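Local coordinates for protein cyclodipeptide synthase, BtCDPS (Bacillus thermoamylovorans, PDB 6ZTU) that probably transfers aminoacyl groups to join two amino acids into a cyclic dipeptide, at residues K26-L31 against N58-L63; E20-N25 against E195-Y200; P182-G187 against Q223-L228. All blocks are in the same frame, centred on the assembly; numbering follows the deposited sequence.

Contact 1: residues K26-L31 against N58-L63; sequences KTHILL and NVTVLL. With 0RE ((2S)-hexane-1,2-diol), chain B.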
loop_
_atom_site.group_PDB
_atom_site.type_symbol
_atom_site.label_atom_id
_atom_site.label_comp_id
_atom_site.label_asym_id
_atom_site.label_seq_id
_atom_site.Cartn_x
_atom_site.Cartn_y
_atom_site.Cartn_z
ATOM N N LYS A 26 -19.045 -0.529 -2.041
ATOM C CA LYS A 26 -18.723 -0.460 -0.612
ATOM C C LYS A 26 -18.499 -1.839 0.014
ATOM O O LYS A 26 -18.636 -1.998 1.227
ATOM C CB LYS A 26 -19.800 0.309 0.163
ATOM C CG LYS A 26 -19.924 1.788 -0.247
ATOM C CD LYS A 26 -18.693 2.608 0.160
ATOM C CE LYS A 26 -18.702 3.982 -0.491
ATOM N NZ LYS A 26 -20.011 4.670 -0.311
ATOM N N THR A 27 -18.109 -2.829 -0.798
ATOM C CA THR A 27 -17.908 -4.192 -0.295
ATOM C C THR A 27 -16.717 -4.264 0.657
ATOM O O THR A 27 -16.812 -4.829 1.756
ATOM C CB THR A 27 -17.705 -5.153 -1.469
ATOM O OG1 THR A 27 -18.852 -5.132 -2.330
ATOM C CG2 THR A 27 -17.458 -6.589 -0.991
ATOM N N HIS A 28 -15.580 -3.702 0.251
ATOM C CA HIS A 28 -14.375 -3.864 1.050
ATOM C C HIS A 28 -13.387 -2.759 0.710
ATOM O O HIS A 28 -13.242 -2.389 -0.461
ATOM C CB HIS A 28 -13.740 -5.239 0.805
ATOM C CG HIS A 28 -12.496 -5.475 1.593
ATOM N ND1 HIS A 28 -11.241 -5.169 1.114
ATOM C CD2 HIS A 28 -12.313 -5.983 2.834
ATOM C CE1 HIS A 28 -10.337 -5.484 2.022
ATOM N NE2 HIS A 28 -10.962 -5.975 3.078
ATOM N N ILE A 29 -12.720 -2.245 1.738
ATOM C CA ILE A 29 -11.607 -1.318 1.576
ATOM C C ILE A 29 -10.379 -1.902 2.267
ATOM O O ILE A 29 -10.468 -2.473 3.364
ATOM C CB ILE A 29 -11.951 0.092 2.110
ATOM C CG1 ILE A 29 -10.801 1.074 1.860
ATOM C CG2 ILE A 29 -12.304 0.029 3.593
ATOM C CD1 ILE A 29 -11.194 2.542 2.100
ATOM N N LEU A 30 -9.238 -1.811 1.585
ATOM C CA LEU A 30 -7.940 -2.170 2.140
ATOM C C LEU A 30 -7.169 -0.873 2.353
ATOM O O LEU A 30 -6.891 -0.154 1.388
ATOM C CB LEU A 30 -7.185 -3.108 1.189
ATOM C CG LEU A 30 -5.829 -3.658 1.663
ATOM C CD1 LEU A 30 -6.016 -4.500 2.934
ATOM C CD2 LEU A 30 -5.152 -4.470 0.588
ATOM N N LEU A 31 -6.841 -0.571 3.605
ATOM C CA LEU A 31 -6.186 0.689 3.952
ATOM C C LEU A 31 -4.681 0.459 3.954
ATOM O O LEU A 31 -4.175 -0.306 4.769
ATOM C CB LEU A 31 -6.670 1.180 5.315
ATOM C CG LEU A 31 -8.133 1.610 5.359
ATOM C CD1 LEU A 31 -8.571 1.774 6.812
ATOM C CD2 LEU A 31 -8.312 2.922 4.589
ATOM N N ASN A 58 -16.803 -4.146 4.819
ATOM C CA ASN A 58 -15.649 -4.832 5.375
ATOM C C ASN A 58 -14.435 -3.931 5.252
ATOM O O ASN A 58 -14.260 -3.268 4.226
ATOM C CB ASN A 58 -15.378 -6.147 4.640
ATOM C CG ASN A 58 -16.581 -7.055 4.626
ATOM O OD1 ASN A 58 -16.824 -7.780 5.587
ATOM N ND2 ASN A 58 -17.340 -7.022 3.538
ATOM N N VAL A 59 -13.598 -3.940 6.288
ATOM C CA VAL A 59 -12.420 -3.092 6.403
ATOM C C VAL A 59 -11.230 -3.965 6.780
ATOM O O VAL A 59 -11.305 -4.742 7.739
ATOM C CB VAL A 59 -12.615 -1.998 7.469
ATOM C CG1 VAL A 59 -11.359 -1.161 7.614
ATOM C CG2 VAL A 59 -13.848 -1.141 7.166
ATOM N N THR A 60 -10.127 -3.812 6.051
ATOM C CA THR A 60 -8.864 -4.469 6.356
ATOM C C THR A 60 -7.757 -3.424 6.300
ATOM O O THR A 60 -7.819 -2.482 5.504
ATOM C CB THR A 60 -8.570 -5.608 5.359
ATOM O OG1 THR A 60 -9.667 -6.530 5.345
ATOM C CG2 THR A 60 -7.279 -6.356 5.729
ATOM N N VAL A 61 -6.755 -3.584 7.160
ATOM C CA VAL A 61 -5.583 -2.707 7.193
ATOM C C VAL A 61 -4.374 -3.500 6.709
ATOM O O VAL A 61 -4.113 -4.605 7.200
ATOM C CB VAL A 61 -5.352 -2.158 8.616
ATOM C CG1 VAL A 61 -4.029 -1.420 8.720
ATOM C CG2 VAL A 61 -6.507 -1.258 9.022
ATOM N N LEU A 62 -3.624 -2.933 5.759
ATOM C CA LEU A 62 -2.400 -3.546 5.247
ATOM C C LEU A 62 -1.192 -2.762 5.743
ATOM O O LEU A 62 -1.079 -1.560 5.475
ATOM C CB LEU A 62 -2.394 -3.572 3.717
ATOM C CG LEU A 62 -1.197 -4.309 3.096
ATOM C CD1 LEU A 62 -1.284 -5.831 3.342
ATOM C CD2 LEU A 62 -1.103 -3.987 1.599
ATOM N N LEU A 63 -0.285 -3.449 6.428
ATOM C CA LEU A 63 0.969 -2.894 6.920
ATOM C C LEU A 63 2.141 -3.465 6.135
ATOM O O LEU A 63 2.029 -4.480 5.450
ATOM C CB LEU A 63 1.153 -3.212 8.407
ATOM C CG LEU A 63 -0.008 -2.875 9.334
ATOM C CD1 LEU A 63 0.383 -3.204 10.781
ATOM C CD2 LEU A 63 -0.398 -1.417 9.199
HETATM O O01 0RE B . 2.388 1.785 -0.864
HETATM C C02 0RE B . 1.548 2.529 -0.039
HETATM C C03 0RE B . 0.336 1.675 0.318
HETATM O O04 0RE B . -0.572 1.680 -0.751
HETATM C C05 0RE B . 0.808 0.257 0.617
HETATM C C06 0RE B . 1.772 0.270 1.803
HETATM C C07 0RE B . 2.333 -1.137 1.976
HETATM C C08 0RE B . 1.784 -1.661 3.292
#
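His28 meets Thr60 with the edge of its imidazole: NE2 donates to Thr60 OG1 over 2.7 Å, and the oxygen lies only 6° out of the ring plane. The ring reaches across because CG is anti to the backbone N, and its ND1 is taken by Ser196 OG, so both ring nitrogens are engaged. Thr60 OG1 has a further partner in Asp109. Near the start of the two strands, Asn58 turns its amide to Thr27 O, ND2 donating over 2.9 Å with the acceptor close to the amide plane; the Asn58 amide is 30° from the His28 ring. On the same face Leu30 lays CD1 against Thr60 CG2 at 3.6 Å and also touches Leu62 CB. The other face is apolar: Ile29 and Val59 run side by side, CG2 to CG2 4.1 Å, and Leu31 CD1 reaches back to Val59 CG1. Between the faces, Ile29 N, Thr60 N, Leu31 N and Leu62 N bond alternately across the parallel strands, whose axes are 21° apart. Leu62 and Leu63 border the bound hexanediol. In this beta-alpha-beta crossover, helix 42-55 packs on Ile29 and Leu31, while helix 167-191 covers His28 and Leu30 and strand 196-200 flanks strand 28-32.

Contact 2: residues E20-N25 against E195-Y200; sequences EKIYKN and ESVLAY. With 0RE ((2S)-hexane-1,2-diol), chain B.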
loop_
_atom_site.group_PDB
_atom_site.type_symbol
_atom_site.label_atom_id
_atom_site.label_comp_id
_atom_site.label_asym_id
_atom_site.label_seq_id
_atom_site.Cartn_x
_atom_site.Cartn_y
_atom_site.Cartn_z
ATOM N N GLU A 20 -14.277 3.126 -9.547
ATOM C CA GLU A 20 -15.407 3.878 -9.019
ATOM C C GLU A 20 -16.596 2.964 -8.745
ATOM O O GLU A 20 -17.278 3.119 -7.727
ATOM C CB GLU A 20 -15.803 4.979 -10.000
ATOM C CG GLU A 20 -16.945 5.843 -9.518
ATOM C CD GLU A 20 -17.307 6.913 -10.529
ATOM O OE1 GLU A 20 -17.223 6.651 -11.750
ATOM O OE2 GLU A 20 -17.660 8.027 -10.095
ATOM N N LYS A 21 -16.863 2.021 -9.656
ATOM C CA LYS A 21 -17.959 1.076 -9.452
ATOM C C LYS A 21 -17.719 0.232 -8.209
ATOM O O LYS A 21 -18.620 0.044 -7.380
ATOM C CB LYS A 21 -18.129 0.179 -10.681
ATOM C CG LYS A 21 -18.589 0.903 -11.941
ATOM C CD LYS A 21 -18.372 0.057 -13.188
ATOM C CE LYS A 21 -19.248 0.547 -14.332
ATOM N NZ LYS A 21 -20.663 0.778 -13.894
ATOM N N ILE A 22 -16.493 -0.278 -8.057
ATOM C CA ILE A 22 -16.180 -1.107 -6.898
ATOM C C ILE A 22 -16.282 -0.294 -5.618
ATOM O O ILE A 22 -16.791 -0.767 -4.597
ATOM C CB ILE A 22 -14.783 -1.738 -7.057
ATOM C CG1 ILE A 22 -14.788 -2.685 -8.251
ATOM C CG2 ILE A 22 -14.373 -2.436 -5.765
ATOM C CD1 ILE A 22 -13.398 -3.120 -8.696
ATOM N N TYR A 23 -15.800 0.950 -5.656
ATOM C CA TYR A 23 -15.916 1.828 -4.497
ATOM C C TYR A 23 -17.377 2.059 -4.127
ATOM O O TYR A 23 -17.746 2.015 -2.949
ATOM C CB TYR A 23 -15.217 3.160 -4.781
ATOM C CG TYR A 23 -15.629 4.274 -3.863
ATOM C CD1 TYR A 23 -15.263 4.262 -2.529
ATOM C CD2 TYR A 23 -16.381 5.344 -4.331
ATOM C CE1 TYR A 23 -15.634 5.277 -1.681
ATOM C CE2 TYR A 23 -16.758 6.366 -3.486
ATOM C CZ TYR A 23 -16.383 6.328 -2.162
ATOM O OH TYR A 23 -16.747 7.342 -1.301
ATOM N N LYS A 24 -18.224 2.324 -5.122
ATOM C CA LYS A 24 -19.628 2.576 -4.820
ATOM C C LYS A 24 -20.334 1.336 -4.288
ATOM O O LYS A 24 -21.335 1.467 -3.575
ATOM C CB LYS A 24 -20.334 3.107 -6.063
ATOM C CG LYS A 24 -19.993 4.569 -6.349
ATOM C CD LYS A 24 -20.676 5.049 -7.617
ATOM C CE LYS A 24 -20.201 6.443 -8.003
ATOM N NZ LYS A 24 -20.451 7.428 -6.911
ATOM N N ASN A 25 -19.837 0.140 -4.609
ATOM C CA ASN A 25 -20.405 -1.071 -4.020
ATOM C C ASN A 25 -20.100 -1.193 -2.529
ATOM O O ASN A 25 -20.814 -1.916 -1.822
ATOM C CB ASN A 25 -19.886 -2.309 -4.752
ATOM C CG ASN A 25 -20.434 -2.440 -6.156
ATOM O OD1 ASN A 25 -21.474 -1.866 -6.492
ATOM N ND2 ASN A 25 -19.742 -3.209 -6.990
ATOM N N GLU A 195 -14.799 -8.163 -4.008
ATOM C CA GLU A 195 -14.165 -7.031 -4.668
ATOM C C GLU A 195 -13.602 -6.122 -3.585
ATOM O O GLU A 195 -13.996 -6.208 -2.416
ATOM C CB GLU A 195 -15.167 -6.275 -5.560
ATOM C CG GLU A 195 -16.279 -5.643 -4.743
ATOM C CD GLU A 195 -17.489 -5.232 -5.558
ATOM O OE1 GLU A 195 -17.367 -5.015 -6.782
ATOM O OE2 GLU A 195 -18.571 -5.121 -4.949
ATOM N N SER A 196 -12.678 -5.233 -3.976
ATOM C CA SER A 196 -12.046 -4.377 -2.977
ATOM C C SER A 196 -11.417 -3.173 -3.663
ATOM O O SER A 196 -11.073 -3.238 -4.840
ATOM C CB SER A 196 -10.961 -5.132 -2.199
ATOM O OG SER A 196 -10.289 -4.280 -1.287
ATOM N N VAL A 197 -11.273 -2.081 -2.919
ATOM C CA VAL A 197 -10.403 -0.987 -3.340
ATOM C C VAL A 197 -9.274 -0.873 -2.325
ATOM O O VAL A 197 -9.520 -0.863 -1.116
ATOM C CB VAL A 197 -11.138 0.363 -3.478
ATOM C CG1 VAL A 197 -11.993 0.394 -4.740
ATOM C CG2 VAL A 197 -11.990 0.668 -2.257
ATOM N N LEU A 198 -8.040 -0.777 -2.821
ATOM C CA LEU A 198 -6.930 -0.322 -1.993
ATOM C C LEU A 198 -6.968 1.201 -1.936
ATOM O O LEU A 198 -7.168 1.853 -2.964
ATOM C CB LEU A 198 -5.603 -0.802 -2.581
ATOM C CG LEU A 198 -4.304 -0.233 -1.999
ATOM C CD1 LEU A 198 -4.143 -0.697 -0.547
ATOM C CD2 LEU A 198 -3.120 -0.686 -2.854
ATOM N N ALA A 199 -6.811 1.768 -0.738
ATOM C CA ALA A 199 -6.993 3.205 -0.541
ATOM C C ALA A 199 -5.720 3.828 0.003
ATOM O O ALA A 199 -5.132 3.323 0.960
ATOM C CB ALA A 199 -8.160 3.494 0.412
ATOM N N TYR A 200 -5.319 4.943 -0.594
ATOM C CA TYR A 200 -4.080 5.612 -0.241
ATOM C C TYR A 200 -4.260 7.081 -0.585
ATOM O O TYR A 200 -5.216 7.455 -1.258
ATOM C CB TYR A 200 -2.890 4.998 -0.981
ATOM C CG TYR A 200 -1.546 5.359 -0.405
ATOM C CD1 TYR A 200 -1.194 4.972 0.876
ATOM C CD2 TYR A 200 -0.620 6.072 -1.161
ATOM C CE1 TYR A 200 0.039 5.306 1.407
ATOM C CE2 TYR A 200 0.615 6.404 -0.644
ATOM C CZ TYR A 200 0.942 6.015 0.639
ATOM O OH TYR A 200 2.179 6.344 1.159
HETATM O O01 0RE B . 2.388 1.785 -0.864
HETATM C C02 0RE B . 1.548 2.529 -0.039
HETATM C C03 0RE B . 0.336 1.675 0.318
HETATM O O04 0RE B . -0.572 1.680 -0.751
HETATM C C05 0RE B . 0.808 0.257 0.617
HETATM C C06 0RE B . 1.772 0.270 1.803
HETATM C C07 0RE B . 2.333 -1.137 1.976
HETATM C C08 0RE B . 1.784 -1.661 3.292
#
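The contact lays the C-terminal part of helix 17-25 across the start of strand 196-200, a central strand of the mixed sheet, their axes crossing at 100° with a closest approach of 7.7 Å. At its polar end Asn25 ND2 donates to Glu195 OE1 over 3.0 Å, with an N-H...O angle of 155°. The carboxylate oxygen lies almost in the amide plane of Asn25, whereas the nitrogen comes to the syn side of OE1, 24° out of the carboxylate plane; a bent, weak bond runs from the same ND2 to OE2. Glu195 reaches the helix with CG between its backbone N and carbonyl carbon and the chain extended beyond.

The stronger partner of OE2 is Thr27 OG1, on the link into strand 28-32, and so one carboxylate ties the helix end and the following strand to the start of strand 196-200. In this alpha/beta fold of the HUP type, strand 28-32 lies next to strand 196-200 in the sheet. Replacing Glu195 by an alanine would probably leave Asn25 ND2 and Thr27 OG1 without this shared acceptor and the helix end freer to shift.

Beside the carboxylate the contact turns apolar. Ile22 slides past Glu195 in the opposite direction, its CG2 resting 3.5 Å from Ser196 O and 3.8 Å from Val197 CG1. That valine methyl also touches Tyr23 CB at 4.2 Å. Farther along the strand, well away from the helix, Tyr200 presents one ring face to the bound hexanediol, whose C02 is 3.5 Å from Tyr200 CE1 and offset toward the ring's rim.

Contact 3: residues P182-G187 against Q223-L228; sequences PFFLSG and QGYIIL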
loop_
_atom_site.group_PDB
_atom_site.type_symbol
_atom_site.label_atom_id
_atom_site.label_comp_id
_atom_site.label_asym_id
_atom_site.label_seq_id
_atom_site.Cartn_x
_atom_site.Cartn_y
_atom_site.Cartn_z
ATOM N N PRO A 182 1.360 -7.187 -5.364
ATOM C CA PRO A 182 0.203 -8.078 -5.541
ATOM C C PRO A 182 -1.066 -7.560 -4.886
ATOM O O PRO A 182 -2.160 -7.891 -5.361
ATOM C CB PRO A 182 0.668 -9.401 -4.911
ATOM C CG PRO A 182 2.158 -9.377 -5.079
ATOM C CD PRO A 182 2.527 -7.926 -4.832
ATOM N N PHE A 183 -0.963 -6.757 -3.818
ATOM C CA PHE A 183 -2.173 -6.220 -3.195
ATOM C C PHE A 183 -2.777 -5.076 -4.000
ATOM O O PHE A 183 -3.999 -4.910 -3.983
ATOM C CB PHE A 183 -1.892 -5.777 -1.758
ATOM C CG PHE A 183 -1.738 -6.934 -0.831
ATOM C CD1 PHE A 183 -2.865 -7.535 -0.288
ATOM C CD2 PHE A 183 -0.492 -7.479 -0.574
ATOM C CE1 PHE A 183 -2.741 -8.640 0.531
ATOM C CE2 PHE A 183 -0.374 -8.577 0.252
ATOM C CZ PHE A 183 -1.499 -9.152 0.788
ATOM N N PHE A 184 -1.949 -4.296 -4.712
ATOM C CA PHE A 184 -2.469 -3.313 -5.661
ATOM C C PHE A 184 -3.217 -3.991 -6.799
ATOM O O PHE A 184 -4.185 -3.439 -7.336
ATOM C CB PHE A 184 -1.330 -2.493 -6.288
ATOM C CG PHE A 184 -0.608 -1.549 -5.353
ATOM C CD1 PHE A 184 0.161 -2.019 -4.296
ATOM C CD2 PHE A 184 -0.631 -0.174 -5.599
ATOM C CE1 PHE A 184 0.858 -1.131 -3.481
ATOM C CE2 PHE A 184 0.072 0.721 -4.788
ATOM C CZ PHE A 184 0.820 0.235 -3.727
ATOM N N LEU A 185 -2.726 -5.151 -7.244
ATOM C CA LEU A 185 -3.245 -5.811 -8.431
ATOM C C LEU A 185 -4.427 -6.718 -8.127
ATOM O O LEU A 185 -5.356 -6.821 -8.940
ATOM C CB LEU A 185 -2.147 -6.648 -9.097
ATOM C CG LEU A 185 -0.928 -5.871 -9.589
ATOM C CD1 LEU A 185 0.178 -6.833 -9.988
ATOM C CD2 LEU A 185 -1.348 -4.983 -10.756
ATOM N N SER A 186 -4.412 -7.366 -6.954
ATOM C CA SER A 186 -5.368 -8.438 -6.684
ATOM C C SER A 186 -5.684 -8.590 -5.197
ATOM O O SER A 186 -5.932 -9.709 -4.738
ATOM C CB SER A 186 -4.836 -9.782 -7.217
ATOM O OG SER A 186 -4.517 -9.713 -8.608
ATOM N N GLY A 187 -5.712 -7.490 -4.433
ATOM C CA GLY A 187 -5.917 -7.601 -2.990
ATOM C C GLY A 187 -7.220 -8.287 -2.600
ATOM O O GLY A 187 -7.244 -9.089 -1.661
ATOM N N GLN A 223 -10.727 -5.605 -8.579
ATOM C CA GLN A 223 -9.788 -4.813 -7.796
ATOM C C GLN A 223 -9.815 -3.367 -8.280
ATOM O O GLN A 223 -9.765 -3.119 -9.486
ATOM C CB GLN A 223 -8.373 -5.393 -7.920
ATOM C CG GLN A 223 -7.353 -4.715 -7.001
ATOM C CD GLN A 223 -7.619 -5.014 -5.535
ATOM O OE1 GLN A 223 -8.354 -5.945 -5.204
ATOM N NE2 GLN A 223 -7.025 -4.224 -4.650
ATOM N N GLY A 224 -9.890 -2.423 -7.333
ATOM C CA GLY A 224 -9.792 -1.011 -7.644
ATOM C C GLY A 224 -8.767 -0.321 -6.764
ATOM O O GLY A 224 -8.239 -0.894 -5.806
ATOM N N TYR A 225 -8.498 0.941 -7.100
ATOM C CA TYR A 225 -7.593 1.800 -6.349
ATOM C C TYR A 225 -8.254 3.155 -6.191
ATOM O O TYR A 225 -8.783 3.692 -7.168
ATOM C CB TYR A 225 -6.252 1.961 -7.083
ATOM C CG TYR A 225 -5.216 2.789 -6.337
ATOM C CD1 TYR A 225 -4.292 2.178 -5.496
ATOM C CD2 TYR A 225 -5.152 4.182 -6.490
ATOM C CE1 TYR A 225 -3.333 2.935 -4.809
ATOM C CE2 TYR A 225 -4.189 4.945 -5.805
ATOM C CZ TYR A 225 -3.280 4.309 -4.981
ATOM O OH TYR A 225 -2.320 5.052 -4.301
ATOM N N ILE A 226 -8.233 3.713 -4.983
ATOM C CA ILE A 226 -8.799 5.042 -4.767
ATOM C C ILE A 226 -7.804 5.925 -4.040
ATOM O O ILE A 226 -7.073 5.474 -3.154
ATOM C CB ILE A 226 -10.141 5.006 -3.997
ATOM C CG1 ILE A 226 -9.985 4.367 -2.608
ATOM C CG2 ILE A 226 -11.217 4.331 -4.836
ATOM C CD1 ILE A 226 -11.241 4.425 -1.791
ATOM N N ILE A 227 -7.807 7.206 -4.402
ATOM C CA ILE A 227 -7.070 8.235 -3.687
ATOM C C ILE A 227 -8.006 8.868 -2.672
ATOM O O ILE A 227 -9.119 9.280 -3.019
ATOM C CB ILE A 227 -6.532 9.306 -4.652
ATOM C CG1 ILE A 227 -5.610 8.702 -5.702
ATOM C CG2 ILE A 227 -5.819 10.416 -3.870
ATOM C CD1 ILE A 227 -5.402 9.642 -6.896
ATOM N N LEU A 228 -7.563 8.943 -1.425
ATOM C CA LEU A 228 -8.305 9.615 -0.369
ATOM C C LEU A 228 -7.754 11.024 -0.207
ATOM O O LEU A 228 -6.583 11.201 0.153
ATOM C CB LEU A 228 -8.195 8.857 0.949
ATOM C CG LEU A 228 -8.588 7.386 0.900
ATOM C CD1 LEU A 228 -8.412 6.792 2.286
ATOM C CD2 LEU A 228 -10.019 7.249 0.411
HETATM O O HOH W 1 -5.650 -1.822 -5.761
#
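Gln223 presses its side chain against the backbone of the helix, and nearly every first-shell contact runs through it. Its CB lies 3.5 Å from Leu185 O and its CG 3.4 Å from Phe184 O, which brings aliphatic carbons up to two carbonyl oxygens. CG is anti to the backbone N (chi1 -173°) and the chain then bends at chi2 (68°), a shape that lays the amide beside the turn holding Phe183 and Gly187. There NE2 is near Phe183 O and OE1 near Gly187 N, but both pairs have poor angles and neither is a hydrogen bond. Gly187, with no side chain, lets the Gln223 amide lie close to its backbone. The second meeting point is aromatic: Phe184 and Tyr225 lie side by side and point the same way, with Phe184 CE2 4.1 Å from Tyr225 CE1 and each ring met obliquely.

Beyond these direct contacts, a water bridges the segments. It donates to Phe184 O over 2.7 Å and to Gly224 O over 2.8 Å, and accepts from Gln223 NE2 at 3.0 Å. Gln223 OE1 takes its bond from Ala188 N, one residue past the helical segment, so the two ends of the amide have different partners and its rotation is fixed.

In the next shell Tyr225 OH bonds to Arg202 O, Trp204 meets both aromatic rings, and Leu198 packs on Phe184, which also lines the pocket of the bound hexanediol. The axes of helix 167-191 and strand 223-229 stand at 124° in these segments. The chemistry implies a joint bonded through water and the neighbouring Ala188 instead of directly: the water serves one carbonyl of the helix and one of the strand, Gln223 holds it through NE2, and Phe184 and Tyr225 add an apolar contact.

All three contacts are largely buried and reach one mixed sheet. Contact 1 is strand against strand, held by regular backbone bonds; contacts 2 and 3 each lay a helix across a strand and combine one polar group with apolar or aromatic packing, a buried carboxylate bonded to an exposed asparagine in contact 2 and a water-bridged amide in contact 3, the one whose centre is nearest the middle of the chain. Helix 17-25 of contact 2 leads into strand 28-32 of contact 1, which neighbours strand 196-200. Strand 196-200 in turn pairs with 223-229, joining contacts 2 and 3, while Phe183 packs on Leu30 and Leu62 of contact 1. Each contact's segments hold at least one residue of the hexanediol pocket.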